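Local coordinates for peptidoglycan glycosyltransferase (Atopobium parvulum, PDB 4OVD), which is a penicillin-binding protein that joins a dimerisation domain to a penicillin-binding domain built of helices around a five-stranded antiparallel sheet, at residues Q246-M251 with L284-S288; F376-T382 with I419-A424; E389-V394 with L414-Q420. All coordinates share one frame; numbering follows the deposited sequence.

Interaction 1 (Q246-M251 with L284-S288); sequences QGGSIM and LKLVS
Leu286 and Ser249 meet most closely here, with Leu286 CG 3.5 Å from Ser249 CB, tighter than two carbons usually sit. The isobutyl group of Leu286 reaches up to strand 248-253 from the short helix 285-288, and its two methyls divide the work. CD2 lies against Ser249 CB at 3.6 Å, while CD1 nestles against the selenomethionine Met251. The Met251 side chain bends at its last torsion (chi3 -52°), which brings Met251 CE to 3.8 Å from Leu286 CD1. Phe418 and Ile419 of helix 418-429 add to this packing, so the sheet end of the contact is thoroughly buried. Toward Gln246 the character changes. Lys285 stretches out almost straight along the strand, and its ammonium group gives only a weak hydrogen bond, 3.1 Å from Lys285 NZ to Gln246 O, on the exposed side where the strand has not yet begun. The stronger bond of NZ goes to Tyr266 O. Ser249 OG, caught between the two regimes, bonds to Ser265 OG, which is also bonded to the backbone N of Lys285. Chemically, then, apolar contact pins the helix to the sheet at one end, while at the other a lysine probably shares its charge between two backbone carbonyls.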
ATOM      1  N   GLN A 246      -4.651  13.890   9.939  1.00 47.25           N
ATOM      2  CA  GLN A 246      -5.461  13.413   8.874  1.00 45.72           C
ATOM      3  C   GLN A 246      -5.443  11.920   8.789  1.00 45.62           C
ATOM      4  O   GLN A 246      -5.409  11.387   7.695  1.00 45.34           O
ATOM      5  CB  GLN A 246      -5.041  14.042   7.573  1.00 50.30           C
ATOM      6  CG  GLN A 246      -4.933  15.556   7.730  1.00 65.60           C
ATOM      7  CD  GLN A 246      -5.022  16.302   6.417  1.00 75.02           C
ATOM      8  OE1 GLN A 246      -5.660  15.825   5.475  1.00 76.51           O
ATOM      9  NE2 GLN A 246      -4.429  17.499   6.361  1.00 73.88           N
ATOM     10  N   GLY A 247      -5.399  11.249   9.946  1.00 43.51           N
ATOM     11  CA  GLY A 247      -5.484   9.770   9.980  1.00 40.15           C
ATOM     12  C   GLY A 247      -4.281   8.988   9.441  1.00 36.21           C
ATOM     13  O   GLY A 247      -3.155   9.346   9.672  1.00 38.75           O
ATOM     14  N   GLY A 248      -4.528   7.889   8.751  1.00 36.53           N
ATOM     15  CA  GLY A 248      -3.447   7.064   8.191  1.00 36.30           C
ATOM     16  C   GLY A 248      -3.984   5.772   7.666  1.00 35.34           C
ATOM     17  O   GLY A 248      -5.187   5.609   7.522  1.00 34.81           O
ATOM     18  N   SER A 249      -3.089   4.841   7.385  1.00 34.19           N
ATOM     19  CA  SER A 249      -3.451   3.575   6.778  1.00 36.57           C
ATOM     20  C   SER A 249      -2.537   2.503   7.247  1.00 36.50           C
ATOM     21  O   SER A 249      -1.414   2.794   7.639  1.00 34.54           O
ATOM     22  CB  SER A 249      -3.236   3.619   5.266  1.00 37.50           C
ATOM     23  OG  SER A 249      -4.161   4.546   4.679  1.00 42.21           O
ATOM     24  N   ILE A 250      -2.984   1.268   7.094  1.00 34.66           N
ATOM     25  CA  ILE A 250      -2.166   0.137   7.462  1.00 38.18           C
ATOM     26  C   ILE A 250      -2.538  -1.044   6.586  1.00 34.33           C
ATOM     27  O   ILE A 250      -3.693  -1.217   6.248  1.00 36.26           O
ATOM     28  CB  ILE A 250      -2.314  -0.108   9.001  1.00 36.96           C
ATOM     29  CG1 ILE A 250      -1.406  -1.216   9.474  1.00 42.85           C
ATOM     30  CG2 ILE A 250      -3.714  -0.545   9.295  1.00 44.41           C
ATOM     31  CD1 ILE A 250      -1.324  -1.256  10.987  1.00 51.44           C
HETATM   32  N   MSE A 251      -1.589  -1.869   6.202  1.00 32.07           N
HETATM   33  CA  MSE A 251      -1.894  -3.029   5.364  1.00 34.46           C
HETATM   34  C   MSE A 251      -0.893  -4.130   5.585  1.00 38.15           C
HETATM   35  O   MSE A 251       0.286  -3.854   5.798  1.00 39.11           O
HETATM   36  CB  MSE A 251      -1.857  -2.622   3.866  1.00 39.20           C
HETATM   37  CG  MSE A 251      -1.684  -3.855   2.941  1.00 46.34           C
HETATM   38 SE   MSE A 251      -2.043  -3.538   1.015  0.76 42.69          SE
HETATM   39  CE  MSE A 251      -3.806  -2.685   0.982  1.00 53.12           C
ATOM     40  N   LEU A 284     -10.670   3.447   1.098  1.00 39.25           N
ATOM     41  CA  LEU A 284      -9.399   3.026   1.668  1.00 38.17           C
ATOM     42  C   LEU A 284      -8.461   4.078   1.131  1.00 38.91           C
ATOM     43  O   LEU A 284      -8.196   4.162  -0.111  1.00 40.75           O
ATOM     44  CB  LEU A 284      -8.868   1.698   1.140  1.00 45.82           C
ATOM     45  CG  LEU A 284      -8.961   0.434   1.887  1.00 50.98           C
ATOM     46  CD1 LEU A 284      -8.129  -0.570   1.094  1.00 49.92           C
ATOM     47  CD2 LEU A 284      -8.377   0.698   3.265  1.00 52.93           C
ATOM     48  N   LYS A 285      -7.908   4.868   2.013  1.00 35.58           N
ATOM     49  CA  LYS A 285      -7.001   5.926   1.577  1.00 36.25           C
ATOM     50  C   LYS A 285      -5.833   5.407   0.756  1.00 33.03           C
ATOM     51  O   LYS A 285      -5.416   6.066  -0.178  1.00 34.42           O
ATOM     52  CB  LYS A 285      -6.528   6.747   2.764  1.00 35.89           C
ATOM     53  CG  LYS A 285      -7.646   7.581   3.376  1.00 36.94           C
ATOM     54  CD  LYS A 285      -7.137   8.428   4.531  1.00 42.26           C
ATOM     55  CE  LYS A 285      -8.214   9.453   4.900  1.00 49.00           C
ATOM     56  NZ  LYS A 285      -7.831  10.115   6.157  1.00 53.89           N
ATOM     57  N   LEU A 286      -5.283   4.249   1.116  1.00 35.49           N
ATOM     58  CA  LEU A 286      -4.188   3.640   0.329  1.00 34.89           C
ATOM     59  C   LEU A 286      -4.386   3.533  -1.146  1.00 29.69           C
ATOM     60  O   LEU A 286      -3.442   3.362  -1.906  1.00 35.03           O
ATOM     61  CB  LEU A 286      -4.007   2.184   0.758  1.00 42.79           C
ATOM     62  CG  LEU A 286      -3.464   2.069   2.151  1.00 49.39           C
ATOM     63  CD1 LEU A 286      -3.610   0.675   2.651  1.00 49.26           C
ATOM     64  CD2 LEU A 286      -2.008   2.465   2.108  1.00 48.26           C
ATOM     65  N   VAL A 287      -5.622   3.373  -1.510  1.00 28.87           N
ATOM     66  CA  VAL A 287      -6.090   3.216  -2.895  1.00 30.82           C
ATOM     67  C   VAL A 287      -6.547   4.456  -3.574  1.00 30.71           C
ATOM     68  O   VAL A 287      -6.264   4.738  -4.778  1.00 30.82           O
ATOM     69  CB  VAL A 287      -7.306   2.227  -2.829  1.00 35.84           C
ATOM     70  CG1 VAL A 287      -7.932   2.035  -4.156  1.00 44.29           C
ATOM     71  CG2 VAL A 287      -6.823   0.871  -2.307  1.00 42.04           C
ATOM     72  N   SER A 288      -7.354   5.205  -2.858  1.00 32.79           N
ATOM     73  CA  SER A 288      -7.938   6.363  -3.455  1.00 34.77           C
ATOM     74  C   SER A 288      -7.364   7.695  -3.080  1.00 40.02           C
ATOM     75  O   SER A 288      -7.789   8.648  -3.633  1.00 36.80           O
ATOM     76  CB  SER A 288      -9.450   6.323  -3.172  1.00 40.18           C
ATOM     77  OG  SER A 288      -9.598   6.272  -1.779  1.00 45.30           O
TER

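Interaction 2 (F376-T382 with I419-A424); sequences FGIGHTT and IQVIRA
Gln420 leaves its helix with CG turned opposite the carbonyl carbon, and its chain stays extended beyond that point (chi2 -174°), which carries the amide across to the loop at Gly379. Arg423, one turn on, has CG opposite the backbone N (chi1 -179°) and runs straight to NE, passing alongside Thr382 in the reverse sense. The loop is shaped to receive them. Gly377 ends helix 366-375 in a Schellman motif and opens a type II beta turn to His380, closed by His380 N bonding to Gly377 O; this turn presents Gly379 N to Gln420 OE1. That hydrogen bond is short, 2.7 Å, and nearly straight at 172°, although the N-H comes in from above the plane of the side-chain carbonyl. Gln420 NE2 also comes within 3.2 Å of His380 O, too bent to count as a bond; NE2 gives its hydrogens to Thr391 O and to a water. Thr382 lays its methyl against Arg423, Thr382 CG2 3.7 Å from Arg423 CD, and its OG1 bonds to Ile384 N and lies unusually close to Glu389 OE2, probably a hydrogen bond. The guanidinium of Arg423 has Thr382 O above the centre of one face and, in its plane, a water 2.9 Å from Arg423 NH1. At the far end Phe376 CD1 rests 3.6 Å from Ala424 CB, and Ala424 O lies at the ring edge. Around this, Phe376 also packs on Ile300, Ser303 and Ile304 of helix 298-307, while Ile422 faces Met253 of strand 248-253 and Tyr528 of strand 525-532. Helix 418-429 is thus held between the loop 376-382 and the central sheet.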
ATOM      1  N   PHE A 376       7.937  -0.125 -12.948  1.00 33.77           N
ATOM      2  CA  PHE A 376       7.496  -0.405 -11.582  1.00 34.68           C
ATOM      3  C   PHE A 376       6.015  -0.104 -11.352  1.00 36.15           C
ATOM      4  O   PHE A 376       5.509  -0.243 -10.195  1.00 38.93           O
ATOM      5  CB  PHE A 376       8.316   0.375 -10.573  1.00 31.95           C
ATOM      6  CG  PHE A 376       9.494  -0.363  -9.991  1.00 36.90           C
ATOM      7  CD1 PHE A 376       9.287  -1.286  -8.980  1.00 38.59           C
ATOM      8  CD2 PHE A 376      10.801  -0.099 -10.383  1.00 32.17           C
ATOM      9  CE1 PHE A 376      10.343  -1.945  -8.371  1.00 37.35           C
ATOM     10  CE2 PHE A 376      11.849  -0.740  -9.773  1.00 38.20           C
ATOM     11  CZ  PHE A 376      11.626  -1.670  -8.763  1.00 35.22           C
ATOM     12  N   GLY A 377       5.318   0.333 -12.401  1.00 34.94           N
ATOM     13  CA  GLY A 377       3.871   0.630 -12.291  1.00 34.70           C
ATOM     14  C   GLY A 377       3.532   2.011 -11.681  1.00 34.60           C
ATOM     15  O   GLY A 377       2.362   2.307 -11.420  1.00 31.91           O
ATOM     16  N   ILE A 378       4.528   2.874 -11.513  1.00 30.99           N
ATOM     17  CA  ILE A 378       4.290   4.171 -10.872  1.00 29.36           C
ATOM     18  C   ILE A 378       3.507   5.020 -11.812  1.00 30.68           C
ATOM     19  O   ILE A 378       3.901   5.179 -12.935  1.00 33.60           O
ATOM     20  CB  ILE A 378       5.591   4.847 -10.477  1.00 31.50           C
ATOM     21  CG1 ILE A 378       6.385   3.938  -9.539  1.00 34.20           C
ATOM     22  CG2 ILE A 378       5.288   6.179  -9.791  1.00 34.62           C
ATOM     23  CD1 ILE A 378       5.566   3.416  -8.363  1.00 31.08           C
ATOM     24  N   GLY A 379       2.356   5.541 -11.367  1.00 33.97           N
ATOM     25  CA  GLY A 379       1.506   6.283 -12.248  1.00 34.66           C
ATOM     26  C   GLY A 379       0.524   5.400 -13.000  1.00 36.75           C
ATOM     27  O   GLY A 379      -0.107   5.860 -13.904  1.00 36.60           O
ATOM     28  N   HIS A 380       0.398   4.129 -12.633  1.00 35.74           N
ATOM     29  CA  HIS A 380      -0.536   3.214 -13.276  1.00 40.89           C
ATOM     30  C   HIS A 380      -1.315   2.547 -12.178  1.00 39.84           C
ATOM     31  O   HIS A 380      -0.761   2.242 -11.111  1.00 40.62           O
ATOM     32  CB  HIS A 380       0.220   2.112 -14.041  1.00 47.65           C
ATOM     33  CG  HIS A 380       1.028   2.616 -15.185  1.00 62.48           C
ATOM     34  ND1 HIS A 380       0.577   2.575 -16.483  1.00 68.38           N
ATOM     35  CD2 HIS A 380       2.267   3.166 -15.231  1.00 73.31           C
ATOM     36  CE1 HIS A 380       1.508   3.068 -17.283  1.00 80.72           C
ATOM     37  NE2 HIS A 380       2.538   3.440 -16.546  1.00 79.81           N
ATOM     38  N   THR A 381      -2.565   2.246 -12.426  1.00 39.51           N
ATOM     39  CA  THR A 381      -3.351   1.576 -11.393  1.00 38.63           C
ATOM     40  C   THR A 381      -2.718   0.204 -11.142  1.00 38.03           C
ATOM     41  O   THR A 381      -2.107  -0.385 -11.987  1.00 34.99           O
ATOM     42  CB  THR A 381      -4.830   1.464 -11.835  1.00 43.04           C
ATOM     43  OG1 THR A 381      -4.848   1.053 -13.199  1.00 41.10           O
ATOM     44  CG2 THR A 381      -5.501   2.801 -11.763  1.00 44.12           C
ATOM     45  N   THR A 382      -2.839  -0.290  -9.942  1.00 35.64           N
ATOM     46  CA  THR A 382      -2.271  -1.516  -9.592  1.00 34.42           C
ATOM     47  C   THR A 382      -3.099  -2.694  -9.990  1.00 39.29           C
ATOM     48  O   THR A 382      -2.600  -3.755 -10.034  1.00 39.61           O
ATOM     49  CB  THR A 382      -2.101  -1.579  -8.069  1.00 33.75           C
ATOM     50  OG1 THR A 382      -3.374  -1.450  -7.417  1.00 34.79           O
ATOM     51  CG2 THR A 382      -1.196  -0.460  -7.634  1.00 35.26           C
ATOM     52  N   ILE A 419      -0.628   2.496  -2.383  1.00 32.68           N
ATOM     53  CA  ILE A 419      -0.783   1.153  -2.915  1.00 31.67           C
ATOM     54  C   ILE A 419       0.177   0.912  -4.113  1.00 31.43           C
ATOM     55  O   ILE A 419       0.655  -0.227  -4.342  1.00 33.40           O
ATOM     56  CB  ILE A 419      -2.253   0.832  -3.273  1.00 31.14           C
ATOM     57  CG1 ILE A 419      -2.448  -0.698  -3.451  1.00 37.32           C
ATOM     58  CG2 ILE A 419      -2.675   1.609  -4.493  1.00 33.33           C
ATOM     59  CD1 ILE A 419      -2.223  -1.541  -2.175  1.00 38.42           C
ATOM     60  N   GLN A 420       0.574   1.983  -4.786  1.00 32.15           N
ATOM     61  CA  GLN A 420       1.530   1.858  -5.867  1.00 29.29           C
ATOM     62  C   GLN A 420       2.936   1.593  -5.327  1.00 32.37           C
ATOM     63  O   GLN A 420       3.744   0.854  -5.923  1.00 30.73           O
ATOM     64  CB  GLN A 420       1.541   3.131  -6.704  1.00 30.63           C
ATOM     65  CG  GLN A 420       0.363   3.212  -7.655  1.00 34.08           C
ATOM     66  CD  GLN A 420       0.438   4.388  -8.587  1.00 32.47           C
ATOM     67  OE1 GLN A 420       1.532   4.989  -8.827  1.00 33.72           O
ATOM     68  NE2 GLN A 420      -0.711   4.721  -9.165  1.00 37.87           N
ATOM     69  N   VAL A 421       3.223   2.190  -4.183  1.00 31.94           N
ATOM     70  CA  VAL A 421       4.516   2.001  -3.546  1.00 30.20           C
ATOM     71  C   VAL A 421       4.586   0.590  -3.040  1.00 31.98           C
ATOM     72  O   VAL A 421       5.595  -0.105  -3.229  1.00 32.40           O
ATOM     73  CB  VAL A 421       4.741   2.981  -2.396  1.00 39.44           C
ATOM     74  CG1 VAL A 421       6.076   2.706  -1.741  1.00 39.46           C
ATOM     75  CG2 VAL A 421       4.677   4.420  -2.929  1.00 34.84           C
ATOM     76  N   ILE A 422       3.518   0.161  -2.380  1.00 32.87           N
ATOM     77  CA  ILE A 422       3.441  -1.172  -1.857  1.00 33.54           C
ATOM     78  C   ILE A 422       3.633  -2.155  -2.980  1.00 33.27           C
ATOM     79  O   ILE A 422       4.430  -3.077  -2.885  1.00 34.01           O
ATOM     80  CB  ILE A 422       2.082  -1.368  -1.160  1.00 37.25           C
ATOM     81  CG1 ILE A 422       1.998  -0.475   0.101  1.00 32.42           C
ATOM     82  CG2 ILE A 422       1.868  -2.803  -0.814  1.00 39.91           C
ATOM     83  CD1 ILE A 422       0.663  -0.489   0.754  1.00 38.89           C
ATOM     84  N   ARG A 423       2.955  -1.927  -4.080  1.00 35.50           N
ATOM     85  CA  ARG A 423       3.053  -2.837  -5.186  1.00 34.80           C
ATOM     86  C   ARG A 423       4.504  -2.888  -5.687  1.00 38.64           C
ATOM     87  O   ARG A 423       5.042  -3.953  -5.989  1.00 32.38           O
ATOM     88  CB  ARG A 423       2.097  -2.454  -6.290  1.00 35.99           C
ATOM     89  CG  ARG A 423       2.155  -3.413  -7.449  1.00 36.50           C
ATOM     90  CD  ARG A 423       1.307  -2.980  -8.618  1.00 36.95           C
ATOM     91  NE  ARG A 423       1.414  -4.005  -9.661  1.00 39.38           N
ATOM     92  CZ  ARG A 423       1.289  -3.772 -10.959  1.00 42.78           C
ATOM     93  NH1 ARG A 423       1.121  -2.530 -11.428  1.00 40.96           N
ATOM     94  NH2 ARG A 423       1.394  -4.781 -11.805  1.00 42.88           N
ATOM     95  N   ALA A 424       5.149  -1.747  -5.799  1.00 33.59           N
ATOM     96  CA  ALA A 424       6.533  -1.740  -6.248  1.00 34.99           C
ATOM     97  C   ALA A 424       7.423  -2.547  -5.318  1.00 37.39           C
ATOM     98  O   ALA A 424       8.232  -3.352  -5.810  1.00 35.49           O
ATOM     99  CB  ALA A 424       7.049  -0.316  -6.351  1.00 37.35           C
TER
HETATM  100  O   HOH W   1       3.218   0.180  -8.679  1.00 33.03           O
HETATM  101  O   HOH W   2       0.899  -0.018  -9.982  1.00 37.39           O

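Interaction 3 (E389-V394 with L414-Q420); sequences EATGIV and LAIPFIQ
The side-chain amide of Gln420 and the peptide carbonyl of Thr391 meet as flat groups of unequal attitude. A few residues along, the two segments form an antiparallel beta bridge, Ile393 and Ala415 making a single hydrogen-bonded pair. Thr391 O lies in the plane of the amide, within 7°, so it takes an N-H at the amide's edge; seen from the carbonyl, however, Gln420 NE2 stands over the face, 60° out of its plane, 2.8 Å from Thr391 O. NE2 also gives a bond to a water, which in turn donates to Glu389 OE2 and to Ala390 O, the water oxygen lying 2.7 Å from Ala390 O. In the bridge Ile393 N is 2.7 Å from Ala415 O, and the return bond from Ala415 N to Ile393 O is longer at 3.2 Å. It fastens the loop 389-394 to the chain that leads into helix 418-429. Just before it the backbones run very close, and Gly392 CA is 3.2 Å from Ala415 O. On the side of Val394 the packing is apolar and snug: its CG2 meets Ile416 CG2 at 3.5 Å, and Val394 and Leu414 both lean on Met408 of helix 404-408. At the other end the extended chain of Glu389 (chi2 172°) crosses Ile419 at about a right angle, bringing its carboxylate beside Ile419 CG2. While the water bonds to OE2, Glu389 OE1 accepts from Gly383 N. Ala390 O touches the pyrrolidine ring of Pro417 through CG. Thr391 OG1 reaches forward to the next residue and donates to Gly392 O at 3.0 Å, in the carbonyl plane and on a lone pair.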
ATOM      1  N   GLU A 389      -9.631   3.493  -7.235  1.00 36.56           N
ATOM      2  CA  GLU A 389      -8.174   3.477  -7.258  1.00 38.08           C
ATOM      3  C   GLU A 389      -7.660   4.690  -8.012  1.00 38.79           C
ATOM      4  O   GLU A 389      -8.054   4.892  -9.137  1.00 38.70           O
ATOM      5  CB  GLU A 389      -7.612   2.181  -7.897  1.00 39.67           C
ATOM      6  CG  GLU A 389      -6.087   2.201  -7.789  1.00 39.53           C
ATOM      7  CD  GLU A 389      -5.327   0.943  -8.183  1.00 39.98           C
ATOM      8  OE1 GLU A 389      -5.866   0.058  -8.916  1.00 44.54           O
ATOM      9  OE2 GLU A 389      -4.159   0.847  -7.719  1.00 40.84           O
ATOM     10  N   ALA A 390      -6.801   5.506  -7.410  1.00 36.74           N
ATOM     11  CA  ALA A 390      -6.256   6.640  -8.134  1.00 43.05           C
ATOM     12  C   ALA A 390      -5.077   6.238  -9.027  1.00 38.03           C
ATOM     13  O   ALA A 390      -4.304   5.393  -8.690  1.00 37.68           O
ATOM     14  CB  ALA A 390      -5.831   7.727  -7.157  1.00 45.71           C
ATOM     15  N   THR A 391      -4.927   6.849 -10.172  1.00 33.04           N
ATOM     16  CA  THR A 391      -3.782   6.555 -10.999  1.00 36.12           C
ATOM     17  C   THR A 391      -2.569   7.370 -10.537  1.00 33.02           C
ATOM     18  O   THR A 391      -1.426   6.978 -10.744  1.00 38.20           O
ATOM     19  CB  THR A 391      -4.046   6.970 -12.452  1.00 43.99           C
ATOM     20  OG1 THR A 391      -4.110   8.410 -12.508  1.00 56.42           O
ATOM     21  CG2 THR A 391      -5.329   6.415 -12.902  1.00 47.94           C
ATOM     22  N   GLY A 392      -2.824   8.524  -9.914  1.00 33.08           N
ATOM     23  CA  GLY A 392      -1.767   9.389  -9.479  1.00 30.64           C
ATOM     24  C   GLY A 392      -1.399  10.339 -10.592  1.00 31.04           C
ATOM     25  O   GLY A 392      -1.945  10.263 -11.705  1.00 34.30           O
ATOM     26  N   ILE A 393      -0.503  11.255 -10.278  1.00 32.47           N
ATOM     27  CA  ILE A 393      -0.088  12.321 -11.159  1.00 37.11           C
ATOM     28  C   ILE A 393       1.389  12.256 -11.221  1.00 34.82           C
ATOM     29  O   ILE A 393       2.098  12.700 -10.319  1.00 36.76           O
ATOM     30  CB  ILE A 393      -0.572  13.680 -10.606  1.00 43.47           C
ATOM     31  CG1 ILE A 393      -2.128  13.675 -10.476  1.00 51.22           C
ATOM     32  CG2 ILE A 393      -0.141  14.796 -11.540  1.00 38.81           C
ATOM     33  CD1 ILE A 393      -2.694  14.798  -9.636  1.00 48.77           C
ATOM     34  N   VAL A 394       1.850  11.716 -12.323  1.00 37.91           N
ATOM     35  CA  VAL A 394       3.274  11.425 -12.527  1.00 35.21           C
ATOM     36  C   VAL A 394       3.608  11.892 -13.940  1.00 39.47           C
ATOM     37  O   VAL A 394       2.941  11.501 -14.917  1.00 38.60           O
ATOM     38  CB  VAL A 394       3.493   9.901 -12.410  1.00 36.30           C
ATOM     39  CG1 VAL A 394       4.964   9.548 -12.584  1.00 42.20           C
ATOM     40  CG2 VAL A 394       2.956   9.347 -11.073  1.00 36.57           C
ATOM     41  N   LEU A 414       5.872  14.080  -7.648  1.00 32.72           N
ATOM     42  CA  LEU A 414       4.827  13.194  -8.121  1.00 35.39           C
ATOM     43  C   LEU A 414       3.916  12.929  -6.947  1.00 32.64           C
ATOM     44  O   LEU A 414       4.316  13.060  -5.825  1.00 34.09           O
ATOM     45  CB  LEU A 414       5.327  11.839  -8.601  1.00 34.97           C
ATOM     46  CG  LEU A 414       6.409  10.955  -7.970  1.00 41.65           C
ATOM     47  CD1 LEU A 414       6.981  11.287  -6.642  1.00 36.73           C
ATOM     48  CD2 LEU A 414       6.215   9.457  -8.190  1.00 41.65           C
ATOM     49  N   ALA A 415       2.719  12.465  -7.233  1.00 31.59           N
ATOM     50  CA  ALA A 415       1.769  12.171  -6.189  1.00 29.98           C
ATOM     51  C   ALA A 415       1.062  10.922  -6.626  1.00 28.67           C
ATOM     52  O   ALA A 415       0.417  10.862  -7.742  1.00 33.23           O
ATOM     53  CB  ALA A 415       0.806  13.322  -6.062  1.00 29.39           C
ATOM     54  N   ILE A 416       1.090   9.939  -5.731  1.00 27.46           N
ATOM     55  CA  ILE A 416       0.521   8.645  -5.992  1.00 27.74           C
ATOM     56  C   ILE A 416      -0.072   8.051  -4.742  1.00 29.62           C
ATOM     57  O   ILE A 416       0.272   8.450  -3.647  1.00 27.99           O
ATOM     58  CB  ILE A 416       1.620   7.689  -6.510  1.00 28.34           C
ATOM     59  CG1 ILE A 416       2.725   7.550  -5.473  1.00 31.27           C
ATOM     60  CG2 ILE A 416       2.085   8.157  -7.880  1.00 31.71           C
ATOM     61  CD1 ILE A 416       3.985   6.772  -5.885  1.00 35.49           C
ATOM     62  N   PRO A 417      -0.960   7.085  -4.905  1.00 31.14           N
ATOM     63  CA  PRO A 417      -1.488   6.413  -3.752  1.00 29.00           C
ATOM     64  C   PRO A 417      -0.413   5.485  -3.280  1.00 29.22           C
ATOM     65  O   PRO A 417       0.333   4.942  -4.121  1.00 30.89           O
ATOM     66  CB  PRO A 417      -2.665   5.594  -4.328  1.00 33.70           C
ATOM     67  CG  PRO A 417      -2.336   5.407  -5.748  1.00 34.73           C
ATOM     68  CD  PRO A 417      -1.571   6.612  -6.163  1.00 34.86           C
ATOM     69  N   PHE A 418      -0.373   5.222  -1.981  1.00 28.87           N
ATOM     70  CA  PHE A 418       0.642   4.363  -1.421  1.00 31.20           C
ATOM     71  C   PHE A 418       0.550   2.910  -1.913  1.00 29.63           C
ATOM     72  O   PHE A 418       1.550   2.204  -1.929  1.00 31.50           O
ATOM     73  CB  PHE A 418       0.730   4.454   0.080  1.00 35.22           C
ATOM     74  CG  PHE A 418       1.493   5.675   0.564  1.00 34.21           C
ATOM     75  CD1 PHE A 418       2.862   5.751   0.437  1.00 35.95           C
ATOM     76  CD2 PHE A 418       0.826   6.722   1.146  1.00 30.40           C
ATOM     77  CE1 PHE A 418       3.566   6.881   0.844  1.00 43.34           C
ATOM     78  CE2 PHE A 418       1.506   7.873   1.490  1.00 35.55           C
ATOM     79  CZ  PHE A 418       2.862   7.956   1.366  1.00 32.50           C
ATOM     80  N   ILE A 419      -0.628   2.496  -2.383  1.00 32.68           N
ATOM     81  CA  ILE A 419      -0.783   1.153  -2.915  1.00 31.67           C
ATOM     82  C   ILE A 419       0.177   0.912  -4.113  1.00 31.43           C
ATOM     83  O   ILE A 419       0.655  -0.227  -4.342  1.00 33.40           O
ATOM     84  CB  ILE A 419      -2.253   0.832  -3.273  1.00 31.14           C
ATOM     85  CG1 ILE A 419      -2.448  -0.698  -3.451  1.00 37.32           C
ATOM     86  CG2 ILE A 419      -2.675   1.609  -4.493  1.00 33.33           C
ATOM     87  CD1 ILE A 419      -2.223  -1.541  -2.175  1.00 38.42           C
ATOM     88  N   GLN A 420       0.574   1.983  -4.786  1.00 32.15           N
ATOM     89  CA  GLN A 420       1.530   1.858  -5.867  1.00 29.29           C
ATOM     90  C   GLN A 420       2.936   1.593  -5.327  1.00 32.37           C
ATOM     91  O   GLN A 420       3.744   0.854  -5.923  1.00 30.73           O
ATOM     92  CB  GLN A 420       1.541   3.131  -6.704  1.00 30.63           C
ATOM     93  CG  GLN A 420       0.363   3.212  -7.655  1.00 34.08           C
ATOM     94  CD  GLN A 420       0.438   4.388  -8.587  1.00 32.47           C
ATOM     95  OE1 GLN A 420       1.532   4.989  -8.827  1.00 33.72           O
ATOM     96  NE2 GLN A 420      -0.711   4.721  -9.165  1.00 37.87           N
TER
HETATM   97  O   HOH W   3      -2.942   3.116  -8.293  1.00 39.73           O

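Helix 418-429 is the element that interactions 2 and 3 have in common, and Gln420 serves both, its amide oxygen in one and its nitrogen in the other. Interaction 1 joins them from the sheet side: Leu286 O meets Ile419 N, Val287 O meets Ala390 N, and Met251 packs on Ile419 and Ile422. Interactions 1 and 2 are mainly buried, interaction 3 only partly. Interaction 1 is apolar at Leu286 and Met251, with a serine and a lysine supplying the polar part; interaction 2 combines a polar grip on a turn with hydrocarbon packing; interaction 3, nested within the loop that interaction 2 closes, relies on a backbone bridge, the Gln420 amide and a bridging water, with some apolar packing at Val394.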